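PDB 3VUP: beta-1,4-mannanase from Aplysia kurodai, which probably hydrolyses beta-1,4-mannosidic linkages in mannan as a digestive enzyme of the sea hare. Local coordinates for residues W62-G67 against P108-A113; G156-N161 against L219-V224. All coordinates share one frame; numbering follows the deposited sequence.

Interaction 1: residues W62-G67 against P108-A113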
loop_
_atom_site.group_PDB
_atom_site.type_symbol
_atom_site.label_atom_id
_atom_site.label_comp_id
_atom_site.label_asym_id
_atom_site.label_seq_id
_atom_site.Cartn_x
_atom_site.Cartn_y
_atom_site.Cartn_z
ATOM N N TRP A 62 -4.154 1.583 7.352
ATOM C CA TRP A 62 -3.339 2.779 7.238
ATOM C C TRP A 62 -2.859 3.250 8.601
ATOM O O TRP A 62 -3.611 3.232 9.579
ATOM C CB TRP A 62 -4.119 3.888 6.550
ATOM C CG TRP A 62 -4.556 3.612 5.131
ATOM C CD1 TRP A 62 -4.578 2.424 4.453
ATOM C CD2 TRP A 62 -5.075 4.587 4.242
ATOM N NE1 TRP A 62 -5.059 2.617 3.173
ATOM C CE2 TRP A 62 -5.378 3.945 3.026
ATOM C CE3 TRP A 62 -5.294 5.962 4.349
ATOM C CZ2 TRP A 62 -5.913 4.634 1.930
ATOM C CZ3 TRP A 62 -5.814 6.640 3.279
ATOM C CH2 TRP A 62 -6.130 5.978 2.082
ATOM N N ILE A 63 -1.601 3.688 8.644
ATOM C CA ILE A 63 -0.911 3.977 9.894
ATOM C C ILE A 63 -0.740 5.481 10.128
ATOM O O ILE A 63 -1.579 6.088 10.788
ATOM C CB ILE A 63 0.452 3.229 9.979
ATOM C CG1 ILE A 63 0.293 1.743 9.587
ATOM C CG2 ILE A 63 1.053 3.387 11.364
ATOM C CD1 ILE A 63 -0.691 0.959 10.425
ATOM N N HIS A 64 0.321 6.096 9.599
ATOM C CA HIS A 64 0.572 7.516 9.885
ATOM C C HIS A 64 -0.399 8.436 9.145
ATOM O O HIS A 64 -0.831 9.465 9.680
ATOM C CB HIS A 64 1.987 7.958 9.494
ATOM C CG HIS A 64 3.106 7.096 10.006
ATOM N ND1 HIS A 64 3.210 6.662 11.312
ATOM C CD2 HIS A 64 4.227 6.668 9.379
ATOM C CE1 HIS A 64 4.329 5.970 11.454
ATOM N NE2 HIS A 64 4.968 5.966 10.298
ATOM N N ILE A 65 -0.676 8.085 7.888
ATOM C CA ILE A 65 -1.546 8.839 6.988
ATOM C C ILE A 65 -0.871 10.159 6.606
ATOM O O ILE A 65 -0.033 10.165 5.701
ATOM C CB ILE A 65 -3.000 8.931 7.505
ATOM C CG1 ILE A 65 -3.471 7.512 7.864
ATOM C CG2 ILE A 65 -3.897 9.533 6.455
ATOM C CD1 ILE A 65 -4.955 7.363 8.068
ATOM N N GLN A 66 -1.179 11.258 7.290
ATOM C CA GLN A 66 -0.431 12.492 7.051
ATOM C C GLN A 66 0.203 13.044 8.327
ATOM O O GLN A 66 0.484 14.233 8.434
ATOM C CB GLN A 66 -1.287 13.529 6.316
ATOM C CG GLN A 66 -1.722 12.989 4.962
ATOM C CD GLN A 66 -2.387 14.003 4.056
ATOM O OE1 GLN A 66 -3.214 14.812 4.494
ATOM N NE2 GLN A 66 -2.052 13.945 2.763
ATOM N N GLY A 67 0.471 12.160 9.279
ATOM C CA GLY A 67 1.178 12.540 10.487
ATOM C C GLY A 67 0.311 13.161 11.560
ATOM O O GLY A 67 0.815 13.888 12.413
ATOM N N PRO A 108 0.610 -2.844 6.360
ATOM C CA PRO A 108 0.461 -1.480 6.869
ATOM C C PRO A 108 0.841 -0.482 5.786
ATOM O O PRO A 108 1.864 -0.651 5.117
ATOM C CB PRO A 108 1.480 -1.424 8.016
ATOM C CG PRO A 108 1.778 -2.865 8.352
ATOM C CD PRO A 108 1.692 -3.577 7.036
ATOM N N CYS A 109 0.021 0.554 5.633
ATOM C CA CYS A 109 0.287 1.621 4.680
ATOM C C CYS A 109 0.695 2.864 5.463
ATOM O O CYS A 109 -0.098 3.403 6.236
ATOM C CB CYS A 109 -0.949 1.889 3.821
ATOM S SG CYS A 109 -0.747 3.261 2.670
ATOM N N LEU A 110 1.930 3.311 5.264
ATOM C CA LEU A 110 2.502 4.340 6.127
ATOM C C LEU A 110 1.883 5.718 5.910
ATOM O O LEU A 110 1.427 6.333 6.874
ATOM C CB LEU A 110 4.017 4.402 5.954
ATOM C CG LEU A 110 4.766 3.128 6.329
ATOM C CD1 LEU A 110 6.247 3.326 6.052
ATOM C CD2 LEU A 110 4.508 2.749 7.784
ATOM N N TRP A 111 1.862 6.182 4.658
ATOM C CA TRP A 111 1.515 7.563 4.335
ATOM C C TRP A 111 0.376 7.626 3.321
ATOM O O TRP A 111 0.036 6.626 2.676
ATOM C CB TRP A 111 2.726 8.285 3.756
ATOM C CG TRP A 111 3.932 8.285 4.645
ATOM C CD1 TRP A 111 5.072 7.553 4.474
ATOM C CD2 TRP A 111 4.130 9.063 5.836
ATOM N NE1 TRP A 111 5.960 7.817 5.482
ATOM C CE2 TRP A 111 5.408 8.741 6.329
ATOM C CE3 TRP A 111 3.345 9.981 6.545
ATOM C CZ2 TRP A 111 5.932 9.323 7.485
ATOM C CZ3 TRP A 111 3.868 10.558 7.692
ATOM C CH2 TRP A 111 5.146 10.222 8.151
ATOM N N ASN A 112 -0.197 8.818 3.161
ATOM C CA ASN A 112 -1.311 9.026 2.248
ATOM C C ASN A 112 -1.153 10.361 1.527
ATOM O O ASN A 112 -0.855 11.380 2.159
ATOM C CB ASN A 112 -2.621 9.042 3.040
ATOM C CG ASN A 112 -3.846 9.227 2.167
ATOM O OD1 ASN A 112 -3.870 8.794 1.013
ATOM N ND2 ASN A 112 -4.884 9.861 2.721
ATOM N N ALA A 113 -1.373 10.349 0.213
ATOM C CA ALA A 113 -1.401 11.573 -0.583
ATOM C C ALA A 113 -2.711 11.749 -1.365
ATOM O O ALA A 113 -2.788 12.591 -2.262
ATOM C CB ALA A 113 -0.206 11.630 -1.531
#

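Interaction 2: residues G156-N161 against L219-V224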
loop_
_atom_site.group_PDB
_atom_site.type_symbol
_atom_site.label_atom_id
_atom_site.label_comp_id
_atom_site.label_asym_id
_atom_site.label_seq_id
_atom_site.Cartn_x
_atom_site.Cartn_y
_atom_site.Cartn_z
ATOM N N GLY A 156 3.727 -7.138 4.158
ATOM C CA GLY A 156 4.624 -6.194 3.525
ATOM C C GLY A 156 4.252 -4.783 3.907
ATOM O O GLY A 156 3.153 -4.525 4.405
ATOM N N TRP A 157 5.182 -3.872 3.673
ATOM C CA TRP A 157 5.007 -2.465 3.999
ATOM C C TRP A 157 4.619 -1.697 2.743
ATOM O O TRP A 157 5.326 -1.753 1.744
ATOM C CB TRP A 157 6.312 -1.877 4.543
ATOM C CG TRP A 157 6.755 -2.463 5.852
ATOM C CD1 TRP A 157 7.705 -3.432 6.043
ATOM C CD2 TRP A 157 6.275 -2.113 7.159
ATOM N NE1 TRP A 157 7.843 -3.701 7.380
ATOM C CE2 TRP A 157 6.979 -2.910 8.088
ATOM C CE3 TRP A 157 5.321 -1.203 7.637
ATOM C CZ2 TRP A 157 6.758 -2.827 9.468
ATOM C CZ3 TRP A 157 5.096 -1.127 9.008
ATOM C CH2 TRP A 157 5.816 -1.933 9.907
ATOM N N ASP A 158 3.487 -1.002 2.792
ATOM C CA ASP A 158 3.058 -0.127 1.705
ATOM C C ASP A 158 3.490 1.285 2.110
ATOM O O ASP A 158 2.979 1.850 3.079
ATOM C CB ASP A 158 1.541 -0.240 1.536
ATOM C CG ASP A 158 0.963 0.703 0.483
ATOM O OD1 ASP A 158 1.646 1.665 0.069
ATOM O OD2 ASP A 158 -0.221 0.489 0.110
ATOM N N LEU A 159 4.441 1.857 1.379
ATOM C CA LEU A 159 4.994 3.148 1.781
ATOM C C LEU A 159 4.003 4.292 1.698
ATOM O O LEU A 159 4.062 5.223 2.491
ATOM C CB LEU A 159 6.201 3.503 0.925
ATOM C CG LEU A 159 7.360 2.519 0.975
ATOM C CD1 LEU A 159 8.519 3.079 0.181
ATOM C CD2 LEU A 159 7.782 2.222 2.405
ATOM N N MET A 160 3.123 4.261 0.708
ATOM C CA MET A 160 2.270 5.410 0.478
ATOM C C MET A 160 1.061 5.085 -0.354
ATOM O O MET A 160 1.149 4.480 -1.435
ATOM C CB MET A 160 3.047 6.533 -0.204
ATOM C CG MET A 160 2.234 7.816 -0.413
ATOM S SD MET A 160 3.212 9.205 -1.007
ATOM C CE MET A 160 3.180 10.259 0.432
ATOM N N ASN A 161 -0.080 5.534 0.144
ATOM C CA ASN A 161 -1.294 5.502 -0.633
ATOM C C ASN A 161 -1.377 6.647 -1.632
ATOM O O ASN A 161 -1.400 7.818 -1.244
ATOM C CB ASN A 161 -2.506 5.586 0.276
ATOM C CG ASN A 161 -3.773 5.416 -0.499
ATOM O OD1 ASN A 161 -4.032 4.335 -1.020
ATOM N ND2 ASN A 161 -4.545 6.487 -0.647
ATOM N N LEU A 219 8.957 -7.315 2.635
ATOM C CA LEU A 219 8.566 -6.868 1.308
ATOM C C LEU A 219 8.031 -5.449 1.366
ATOM O O LEU A 219 7.430 -5.044 2.370
ATOM C CB LEU A 219 7.501 -7.793 0.719
ATOM C CG LEU A 219 7.858 -9.283 0.653
ATOM C CD1 LEU A 219 6.692 -10.085 0.081
ATOM C CD2 LEU A 219 9.120 -9.509 -0.163
ATOM N N VAL A 220 8.227 -4.713 0.274
ATOM C CA VAL A 220 7.818 -3.317 0.205
ATOM C C VAL A 220 7.044 -3.060 -1.089
ATOM O O VAL A 220 7.417 -3.547 -2.176
ATOM C CB VAL A 220 9.043 -2.363 0.298
ATOM C CG1 VAL A 220 8.588 -0.906 0.314
ATOM C CG2 VAL A 220 9.847 -2.670 1.549
ATOM N N THR A 221 5.965 -2.289 -0.959
ATOM C CA THR A 221 5.146 -1.892 -2.097
ATOM C C THR A 221 4.703 -0.431 -1.902
ATOM O O THR A 221 5.120 0.237 -0.951
ATOM C CB THR A 221 3.919 -2.832 -2.248
ATOM O OG1 THR A 221 3.252 -2.588 -3.494
ATOM C CG2 THR A 221 2.938 -2.639 -1.111
ATOM N N MET A 222 3.849 0.035 -2.808
ATOM C CA MET A 222 3.261 1.366 -2.768
ATOM C C MET A 222 2.015 1.276 -3.644
ATOM O O MET A 222 2.042 0.647 -4.704
ATOM C CB MET A 222 4.277 2.405 -3.262
ATOM C CG MET A 222 3.742 3.815 -3.466
ATOM S SD MET A 222 2.892 3.999 -5.059
ATOM C CE MET A 222 4.193 3.453 -6.162
ATOM N N GLY A 223 0.915 1.876 -3.200
ATOM C CA GLY A 223 -0.350 1.758 -3.905
ATOM C C GLY A 223 -0.649 2.924 -4.836
ATOM O O GLY A 223 -0.960 4.028 -4.378
ATOM N N VAL A 224 -0.545 2.695 -6.140
ATOM C CA VAL A 224 -0.827 3.762 -7.097
ATOM C C VAL A 224 -2.327 3.943 -7.279
ATOM O O VAL A 224 -3.106 2.993 -7.186
ATOM C CB VAL A 224 -0.152 3.535 -8.474
ATOM C CG1 VAL A 224 1.363 3.441 -8.314
ATOM C CG2 VAL A 224 -0.702 2.308 -9.198
#

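Interaction 1: residues W62-G67 against P108-A113
Trp62 and Asn112 meet at an oblique angle: the amide of Asn112, its CG anti to the backbone N (chi1 -179°), brings ND2 within 3.4 Å of Trp62 CZ3. The other end of the indole is met by Cys109, whose SG lies over one face, 4.4 Å from the five-membered ring centroid, a sulfur-aromatic contact for which a small, polarisable side chain is well suited. His64 sets its CB over the face of the Trp111 six-membered ring, a CH-pi contact, and the two rings are inclined at 48°. Gln66, just beyond the end of strand 58-65, extends its chain toward the other segment, and NE2 donates to Asn112 O (2.9 Å) from above the carbonyl plane; Val115 O takes a second bond from the same amide. The backbones pair in parallel, but a beta bulge shifts the register between Trp62 and Ile65. Leu110 O there receives Ile65 N at 2.9 Å and, weakly, His64 N. The segments belong to neighbouring strands 58-65 and 105-112 of the barrel. Strand 157-161 flanks the second, Asn161 ND2 bonding Asn112 OD1, while Met88 of helix 88-101 packs on Ile63 and His64, and helix 122-128 covers Trp111.

Interaction 2: residues G156-N161 against L219-V224
Three nearly straight backbone bonds join Gly156-Asn161 to Leu219-Val224: Trp157 N to Leu219 O, Thr221 N to Trp157 O at 2.8 Å, and Leu159 N to Thr221 O. Farther on, Gly223 N donates to Met160 O (3.2 Å). Asp158 adds side-chain bonds to this ladder. Its CG is anti to the backbone N (chi1 176°), which carries the carboxylate forward along the strand, where OD1 accepts weak bonds from Gly223 N at 3.4 Å and from Met160 N of its own strand. The other oxygen, OD2, forms a salt bridge with Arg60 and also accepts from Gln260, which probably offsets the charge of the buried carboxylate. With an alanine in place of Asp158, Arg60 would probably lose this carboxylate partner, and Met160 N and Gly223 N the oxygen they share. A CB on Gly223 would lie about 3.4 Å from Asp158 OD2, so glycine suits this place. These are adjacent parallel strands of an eight-stranded TIM barrel, inclined at 36°, with a beta bulge shifting the register between Asp158 and Asn161. Asp158, Thr221 and Asn161 share one face; Asn161 bonds Arg60 and a bound Tris molecule, probably from the crystallisation liquor. Trp157 and Val220 share the other face. Branched, apolar Leu159 and Val220 meet at CG and CG1, 3.7 Å apart, and the methyl CG2 of Thr221 rests 3.8 Å from Asp158 CB. Met222 CG, set anti to its backbone N (chi1 172°), comes within 3.4 Å of Met160 O; beyond it the chain, bent at chi2 and chi3, leads away. Leu204 and Ile211 of helix 197-214 pack against Leu159.

Overall arrangement
Interactions 1 and 2 are centred 10 Å apart in one closed sheet, the parallel eight-stranded barrel, and come in series along the chain: 62-67 with 108-113 closes before 156-161 with 219-224 opens. Together they join four consecutive strands, 58-65, 105-112, 157-161 and 220-224. The middle pair, 105-112 and 157-161, are themselves neighbours, linked by Leu110 N to Asp158 O and Trp111 O to Asn161 N, each 2.8 Å and probably hydrogen-bonded. Helices intervene between the strands in sequence, as expected of a TIM barrel. Trp62 and Asn161, one from each interaction, both approach the bound Tris molecule, which is consistent with a pocket in this part of the barrel.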